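Lasso peptide isopeptidase AtxE2 (PDB 5TXE) hydrolyses the isopeptide bond of the lasso peptides astexin-2 and astexin-3, opening the threaded knots into linear peptides. Local coordinates at residues A[362-374]-A[438-450]. The protein carries 1 engineered substitution. Residues are numbered along the deposited sequence; the frame is centred on the assembly and turned at random.
Sequences ICAQESALQPRRL and YSSRGFLRGGTGD
Phe443 lies against Pro371 in a domain-to-domain contact, where the turn of a hairpin, Ser367 to Gln370, in a four-stranded antiparallel sheet meets the loop after strand 431-436 of the hydrolase sheet. Pro371 CB stands over one ring face, 4.0 Å from the Phe443 centroid, a CH-pi contact. With CG anti to the backbone N (chi1 173°), the Phe443 ring is set against the proline, while Arg445, whose guanidinium has its strongest polar partner in Leu46, brings its backbone N over the opposite face. Two almost straight bonds from loop backbone N-H groups cross the interface: Phe443 N donates to the anti lone pair of Glu366 OE1 at 2.7 Å, and Leu444 N to Ala368 O at 2.9 Å. The hairpin's sheet is consistent with a propeller blade, as in prolyl oligopeptidases, and the loop begins at the catalytically important Tyr438, which meets the bound peptide well away from this interface. Glu366 OE2 is gripped side-on by Arg372 NE and NH2 in a salt bridge and bonded by Gln352, which helps fix the carboxylate. An alanine in place of Glu366 is likely to leave Phe443 N without its acceptor and Arg372 without its counter-charge. One water bridges Glu366 OE1 and Phe443 O, and a second joins Arg372 N to Arg445 NH2. Within the turn, Ala368 CB touches Leu444 CD1 at 4.0 Å, and both side chains pack on Val402.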
ATOM      1  N   ILE A 362      -0.478  17.928 -13.444  1.00 32.98           N
ATOM      2  CA  ILE A 362      -1.696  17.176 -13.195  1.00 34.77           C
ATOM      3  C   ILE A 362      -1.364  15.989 -12.313  1.00 32.40           C
ATOM      4  O   ILE A 362      -0.530  15.156 -12.692  1.00 33.66           O
ATOM      5  CB  ILE A 362      -2.294  16.689 -14.506  1.00 37.81           C
ATOM      6  CG1 ILE A 362      -2.822  17.926 -15.249  1.00 39.93           C
ATOM      7  CG2 ILE A 362      -3.540  15.858 -14.273  1.00 35.01           C
ATOM      8  CD1 ILE A 362      -1.898  18.602 -16.193  1.00 40.11           C
ATOM      9  N   CYS A 363      -2.036  15.907 -11.185  1.00 30.28           N
ATOM     10  CA  CYS A 363      -1.730  14.930 -10.127  1.00 36.93           C
ATOM     11  C   CYS A 363      -2.960  14.192  -9.590  1.00 35.51           C
ATOM     12  O   CYS A 363      -4.066  14.737  -9.580  1.00 31.83           O
ATOM     13  CB  CYS A 363      -1.145  15.662  -8.920  1.00 38.40           C
ATOM     14  SG  CYS A 363       0.329  16.611  -9.286  1.00 46.19           S
ATOM     15  N   ALA A 364      -2.762  12.988  -9.061  1.00 32.89           N
ATOM     16  CA  ALA A 364      -3.722  12.497  -8.091  1.00 32.89           C
ATOM     17  C   ALA A 364      -3.350  13.102  -6.757  1.00 29.84           C
ATOM     18  O   ALA A 364      -2.189  13.354  -6.502  1.00 29.79           O
ATOM     19  CB  ALA A 364      -3.683  10.971  -8.010  1.00 34.18           C
ATOM     20  N   GLN A 365      -4.325  13.281  -5.871  1.00 30.65           N
ATOM     21  CA  GLN A 365      -4.075  13.899  -4.581  1.00 28.57           C
ATOM     22  C   GLN A 365      -5.052  13.353  -3.563  1.00 26.70           C
ATOM     23  O   GLN A 365      -6.192  12.996  -3.909  1.00 28.88           O
ATOM     24  CB  GLN A 365      -4.280  15.406  -4.695  1.00 31.95           C
ATOM     25  CG  GLN A 365      -4.027  16.200  -3.412  1.00 29.39           C
ATOM     26  CD  GLN A 365      -5.282  16.498  -2.614  1.00 32.59           C
ATOM     27  OE1 GLN A 365      -6.375  16.632  -3.150  1.00 37.28           O
ATOM     28  NE2 GLN A 365      -5.120  16.656  -1.314  1.00 32.47           N
ATOM     29  N   GLU A 366      -4.611  13.276  -2.315  1.00 25.44           N
ATOM     30  CA  GLU A 366      -5.478  12.876  -1.214  1.00 26.41           C
ATOM     31  C   GLU A 366      -5.001  13.458   0.088  1.00 27.97           C
ATOM     32  O   GLU A 366      -3.849  13.837   0.202  1.00 28.75           O
ATOM     33  CB  GLU A 366      -5.582  11.336  -1.124  1.00 27.37           C
ATOM     34  CG  GLU A 366      -4.292  10.634  -0.991  1.00 28.86           C
ATOM     35  CD  GLU A 366      -4.475   9.140  -0.793  1.00 31.64           C
ATOM     36  OE1 GLU A 366      -4.988   8.779   0.294  1.00 30.15           O
ATOM     37  OE2 GLU A 366      -4.048   8.341  -1.667  1.00 29.48           O
ATOM     38  N   SER A 367      -5.919  13.568   1.041  1.00 27.62           N
ATOM     39  CA  SER A 367      -5.574  14.003   2.357  1.00 28.23           C
ATOM     40  C   SER A 367      -6.612  13.447   3.310  1.00 27.16           C
ATOM     41  O   SER A 367      -7.520  12.727   2.890  1.00 29.82           O
ATOM     42  CB  SER A 367      -5.468  15.540   2.418  1.00 28.30           C
ATOM     43  OG  SER A 367      -6.733  16.140   2.320  1.00 28.92           O
ATOM     44  N   ALA A 368      -6.500  13.804   4.579  1.00 27.11           N
ATOM     45  CA  ALA A 368      -7.176  13.078   5.635  1.00 29.61           C
ATOM     46  C   ALA A 368      -8.629  12.871   5.322  1.00 31.72           C
ATOM     47  O   ALA A 368      -9.137  11.754   5.539  1.00 31.27           O
ATOM     48  CB  ALA A 368      -7.029  13.787   6.975  1.00 28.37           C
ATOM     49  N   LEU A 369      -9.297  13.931   4.874  1.00 28.32           N
ATOM     50  CA  LEU A 369     -10.729  13.880   4.599  1.00 30.92           C
ATOM     51  C   LEU A 369     -11.039  14.024   3.138  1.00 27.33           C
ATOM     52  O   LEU A 369     -12.183  14.229   2.785  1.00 27.70           O
ATOM     53  CB  LEU A 369     -11.482  14.938   5.390  1.00 33.72           C
ATOM     54  CG  LEU A 369     -11.446  14.704   6.897  1.00 37.85           C
ATOM     55  CD1 LEU A 369     -12.179  15.840   7.625  1.00 41.99           C
ATOM     56  CD2 LEU A 369     -12.073  13.384   7.298  1.00 40.66           C
ATOM     57  N   GLN A 370     -10.055  13.776   2.292  1.00 27.87           N
ATOM     58  CA  GLN A 370     -10.229  13.840   0.838  1.00 28.98           C
ATOM     59  C   GLN A 370      -9.715  12.570   0.207  1.00 28.69           C
ATOM     60  O   GLN A 370      -8.528  12.355   0.139  1.00 29.34           O
ATOM     61  CB  GLN A 370      -9.391  15.018   0.277  1.00 33.07           C
ATOM     62  CG  GLN A 370      -9.308  15.101  -1.238  1.00 31.71           C
ATOM     63  CD  GLN A 370     -10.678  15.351  -1.808  1.00 34.60           C
ATOM     64  OE1 GLN A 370     -11.215  16.406  -1.580  1.00 33.93           O
ATOM     65  NE2 GLN A 370     -11.287  14.348  -2.476  1.00 35.71           N
ATOM     66  N   PRO A 371     -10.602  11.717  -0.280  1.00 31.68           N
ATOM     67  CA  PRO A 371     -10.158  10.529  -1.004  1.00 31.40           C
ATOM     68  C   PRO A 371      -9.498  10.907  -2.302  1.00 30.46           C
ATOM     69  O   PRO A 371      -9.634  12.020  -2.773  1.00 30.14           O
ATOM     70  CB  PRO A 371     -11.434   9.729  -1.305  1.00 30.82           C
ATOM     71  CG  PRO A 371     -12.557  10.512  -0.745  1.00 34.77           C
ATOM     72  CD  PRO A 371     -12.060  11.769  -0.086  1.00 35.20           C
ATOM     73  N   ARG A 372      -8.825   9.954  -2.894  1.00 24.91           N
ATOM     74  CA  ARG A 372      -8.058  10.222  -4.035  1.00 30.34           C
ATOM     75  C   ARG A 372      -8.881  10.843  -5.191  1.00 32.94           C
ATOM     76  O   ARG A 372      -9.936  10.326  -5.606  1.00 34.72           O
ATOM     77  CB  ARG A 372      -7.345   8.953  -4.495  1.00 31.53           C
ATOM     78  CG  ARG A 372      -6.077   9.210  -5.245  1.00 32.62           C
ATOM     79  CD  ARG A 372      -5.310   7.918  -5.507  1.00 29.80           C
ATOM     80  NE  ARG A 372      -4.777   7.407  -4.259  1.00 28.29           N
ATOM     81  CZ  ARG A 372      -4.451   6.139  -4.062  1.00 31.32           C
ATOM     82  NH1 ARG A 372      -4.582   5.239  -5.033  1.00 32.14           N
ATOM     83  NH2 ARG A 372      -3.956   5.756  -2.900  1.00 33.13           N
ATOM     84  N   ARG A 373      -8.344  11.943  -5.718  1.00 28.88           N
ATOM     85  CA  ARG A 373      -8.921  12.634  -6.831  1.00 30.15           C
ATOM     86  C   ARG A 373      -7.814  13.218  -7.679  1.00 33.24           C
ATOM     87  O   ARG A 373      -6.627  13.184  -7.296  1.00 31.28           O
ATOM     88  CB  ARG A 373      -9.773  13.762  -6.286  1.00 29.95           C
ATOM     89  CG  ARG A 373      -8.962  14.752  -5.524  1.00 31.11           C
ATOM     90  CD  ARG A 373      -9.699  16.025  -5.246  1.00 30.89           C
ATOM     91  NE  ARG A 373      -8.868  16.856  -4.408  1.00 31.10           N
ATOM     92  CZ  ARG A 373      -9.188  18.073  -3.927  1.00 33.31           C
ATOM     93  NH1 ARG A 373     -10.356  18.661  -4.178  1.00 34.05           N
ATOM     94  NH2 ARG A 373      -8.316  18.698  -3.160  1.00 30.13           N
ATOM     95  N   LEU A 374      -8.198  13.730  -8.832  1.00 32.62           N
ATOM     96  CA  LEU A 374      -7.264  14.455  -9.681  1.00 35.59           C
ATOM     97  C   LEU A 374      -7.384  15.969  -9.450  1.00 33.47           C
ATOM     98  O   LEU A 374      -8.462  16.500  -9.261  1.00 32.70           O
ATOM     99  CB  LEU A 374      -7.504  14.158 -11.138  1.00 36.83           C
ATOM    100  CG  LEU A 374      -6.888  12.937 -11.821  1.00 40.42           C
ATOM    101  CD1 LEU A 374      -6.367  11.898 -10.873  1.00 38.46           C
ATOM    102  CD2 LEU A 374      -7.846  12.373 -12.826  1.00 40.83           C
ATOM    103  N   TYR A 438      -0.565   1.516   9.625  1.00 30.07           N
ATOM    104  CA  TYR A 438       0.586   2.190  10.230  1.00 32.52           C
ATOM    105  C   TYR A 438       1.102   3.315   9.358  1.00 33.20           C
ATOM    106  O   TYR A 438       2.254   3.726   9.523  1.00 32.22           O
ATOM    107  CB  TYR A 438       1.741   1.231  10.506  1.00 32.13           C
ATOM    108  CG  TYR A 438       2.099   0.259   9.386  1.00 33.94           C
ATOM    109  CD1 TYR A 438       3.042   0.595   8.399  1.00 34.31           C
ATOM    110  CD2 TYR A 438       1.497  -1.006   9.312  1.00 31.97           C
ATOM    111  CE1 TYR A 438       3.363  -0.294   7.397  1.00 38.65           C
ATOM    112  CE2 TYR A 438       1.834  -1.896   8.320  1.00 33.40           C
ATOM    113  CZ  TYR A 438       2.771  -1.559   7.374  1.00 36.40           C
ATOM    114  OH  TYR A 438       3.103  -2.458   6.399  1.00 38.99           O
ATOM    115  N   SER A 439       0.250   3.788   8.441  1.00 32.30           N
ATOM    116  CA  SER A 439       0.514   4.999   7.709  1.00 36.20           C
ATOM    117  C   SER A 439      -0.710   5.893   7.681  1.00 37.84           C
ATOM    118  O   SER A 439      -1.853   5.436   7.528  1.00 38.70           O
ATOM    119  CB  SER A 439       1.072   4.813   6.297  1.00 39.22           C
ATOM    120  OG  SER A 439       0.529   3.722   5.671  1.00 44.68           O
ATOM    121  N   SER A 440      -0.432   7.185   7.826  1.00 35.44           N
ATOM    122  CA  SER A 440      -1.458   8.189   7.955  1.00 36.34           C
ATOM    123  C   SER A 440      -1.191   9.412   7.089  1.00 32.52           C
ATOM    124  O   SER A 440      -1.546  10.518   7.482  1.00 33.56           O
ATOM    125  CB  SER A 440      -1.615   8.623   9.428  1.00 35.36           C
ATOM    126  OG  SER A 440      -2.911   9.204   9.580  1.00 38.71           O
ATOM    127  N   ARG A 441      -0.642   9.235   5.894  1.00 33.78           N
ATOM    128  CA  ARG A 441      -0.329  10.407   5.077  1.00 35.21           C
ATOM    129  C   ARG A 441      -1.494  10.922   4.300  1.00 36.15           C
ATOM    130  O   ARG A 441      -1.539  12.118   3.990  1.00 38.93           O
ATOM    131  CB  ARG A 441       0.821  10.146   4.105  1.00 38.14           C
ATOM    132  CG  ARG A 441       2.104   9.734   4.804  1.00 43.98           C
ATOM    133  CD  ARG A 441       3.323   9.872   3.862  1.00 43.79           C
ATOM    134  NE  ARG A 441       4.568   9.901   4.607  1.00 40.17           N
ATOM    135  CZ  ARG A 441       5.244  11.002   4.927  1.00 41.56           C
ATOM    136  NH1 ARG A 441       4.831  12.226   4.592  1.00 39.61           N
ATOM    137  NH2 ARG A 441       6.374  10.859   5.590  1.00 42.06           N
ATOM    138  N   GLY A 442      -2.420  10.030   3.957  1.00 31.84           N
ATOM    139  CA  GLY A 442      -3.399  10.291   2.908  1.00 28.62           C
ATOM    140  C   GLY A 442      -4.764  10.216   3.514  1.00 27.72           C
ATOM    141  O   GLY A 442      -4.952  10.591   4.676  1.00 27.40           O
ATOM    142  N   PHE A 443      -5.711   9.735   2.710  1.00 26.26           N
ATOM    143  CA  PHE A 443      -7.100   9.689   3.111  1.00 27.66           C
ATOM    144  C   PHE A 443      -7.276   8.671   4.246  1.00 25.42           C
ATOM    145  O   PHE A 443      -6.709   7.609   4.205  1.00 25.29           O
ATOM    146  CB  PHE A 443      -7.971   9.381   1.903  1.00 27.70           C
ATOM    147  CG  PHE A 443      -9.378   9.144   2.239  1.00 29.32           C
ATOM    148  CD1 PHE A 443     -10.116  10.109   2.933  1.00 31.48           C
ATOM    149  CD2 PHE A 443     -10.002   7.906   1.896  1.00 30.08           C
ATOM    150  CE1 PHE A 443     -11.454   9.855   3.308  1.00 30.18           C
ATOM    151  CE2 PHE A 443     -11.340   7.659   2.246  1.00 31.80           C
ATOM    152  CZ  PHE A 443     -12.071   8.636   2.954  1.00 30.39           C
ATOM    153  N   LEU A 444      -7.994   9.048   5.279  1.00 24.79           N
ATOM    154  CA  LEU A 444      -8.278   8.135   6.399  1.00 26.83           C
ATOM    155  C   LEU A 444      -9.332   7.135   5.979  1.00 27.78           C
ATOM    156  O   LEU A 444     -10.520   7.426   6.050  1.00 29.44           O
ATOM    157  CB  LEU A 444      -8.766   8.940   7.581  1.00 26.75           C
ATOM    158  CG  LEU A 444      -7.710   9.931   8.137  1.00 31.67           C
ATOM    159  CD1 LEU A 444      -8.323  10.764   9.240  1.00 33.34           C
ATOM    160  CD2 LEU A 444      -6.461   9.273   8.643  1.00 33.63           C
ATOM    161  N   ARG A 445      -8.895   5.983   5.462  1.00 27.87           N
ATOM    162  CA  ARG A 445      -9.807   4.983   4.900  1.00 25.49           C
ATOM    163  C   ARG A 445      -9.789   3.792   5.871  1.00 26.46           C
ATOM    164  O   ARG A 445     -10.587   3.792   6.820  1.00 25.60           O
ATOM    165  CB  ARG A 445      -9.379   4.644   3.482  1.00 26.35           C
ATOM    166  CG  ARG A 445     -10.216   3.647   2.709  1.00 27.52           C
ATOM    167  CD  ARG A 445      -9.793   3.315   1.279  1.00 28.68           C
ATOM    168  NE  ARG A 445      -9.999   4.351   0.307  1.00 33.49           N
ATOM    169  CZ  ARG A 445     -11.062   4.437  -0.464  1.00 33.57           C
ATOM    170  NH1 ARG A 445     -12.087   3.620  -0.322  1.00 34.42           N
ATOM    171  NH2 ARG A 445     -11.104   5.398  -1.334  1.00 37.50           N
ATOM    172  N   GLY A 446      -8.872   2.841   5.698  1.00 24.21           N
ATOM    173  CA  GLY A 446      -8.858   1.637   6.560  1.00 25.62           C
ATOM    174  C   GLY A 446      -7.494   1.328   7.140  1.00 23.00           C
ATOM    175  O   GLY A 446      -7.240   0.224   7.639  1.00 22.78           O
ATOM    176  N   GLY A 447      -6.593   2.309   7.098  1.00 23.93           N
ATOM    177  CA  GLY A 447      -5.220   2.078   7.540  1.00 22.11           C
ATOM    178  C   GLY A 447      -4.543   1.153   6.576  1.00 21.77           C
ATOM    179  O   GLY A 447      -5.046   0.935   5.479  1.00 22.35           O
ATOM    180  N   THR A 448      -3.416   0.573   6.947  1.00 20.47           N
ATOM    181  CA  THR A 448      -2.680  -0.220   5.982  1.00 22.57           C
ATOM    182  C   THR A 448      -3.493  -1.425   5.619  1.00 24.32           C
ATOM    183  O   THR A 448      -4.036  -2.129   6.486  1.00 23.35           O
ATOM    184  CB  THR A 448      -1.335  -0.667   6.564  1.00 24.19           C
ATOM    185  OG1 THR A 448      -0.609   0.500   6.939  1.00 29.37           O
ATOM    186  CG2 THR A 448      -0.550  -1.410   5.549  1.00 23.86           C
ATOM    187  N   GLY A 449      -3.601  -1.665   4.327  1.00 26.60           N
ATOM    188  CA  GLY A 449      -4.407  -2.789   3.825  1.00 26.26           C
ATOM    189  C   GLY A 449      -5.893  -2.583   3.792  1.00 23.81           C
ATOM    190  O   GLY A 449      -6.636  -3.467   3.403  1.00 23.30           O
ATOM    191  N   ASP A 450      -6.336  -1.413   4.180  1.00 26.70           N
ATOM    192  CA  ASP A 450      -7.751  -1.063   4.196  1.00 28.17           C
ATOM    193  C   ASP A 450      -8.623  -2.084   4.947  1.00 27.76           C
ATOM    194  O   ASP A 450      -9.524  -2.703   4.378  1.00 29.00           O
ATOM    195  CB  ASP A 450      -8.278  -0.801   2.751  1.00 28.90           C
ATOM    196  CG  ASP A 450      -9.710  -0.190   2.765  1.00 29.35           C
ATOM    197  OD1 ASP A 450     -10.239   0.011   3.904  1.00 28.57           O
ATOM    198  OD2 ASP A 450     -10.309   0.011   1.671  1.00 33.73           O
TER
HETATM  199  O   HOH W   1      -5.539   6.471   1.854  1.00 39.00           O
HETATM  200  O   HOH W   2      -8.630   7.165  -1.955  1.00 37.47           O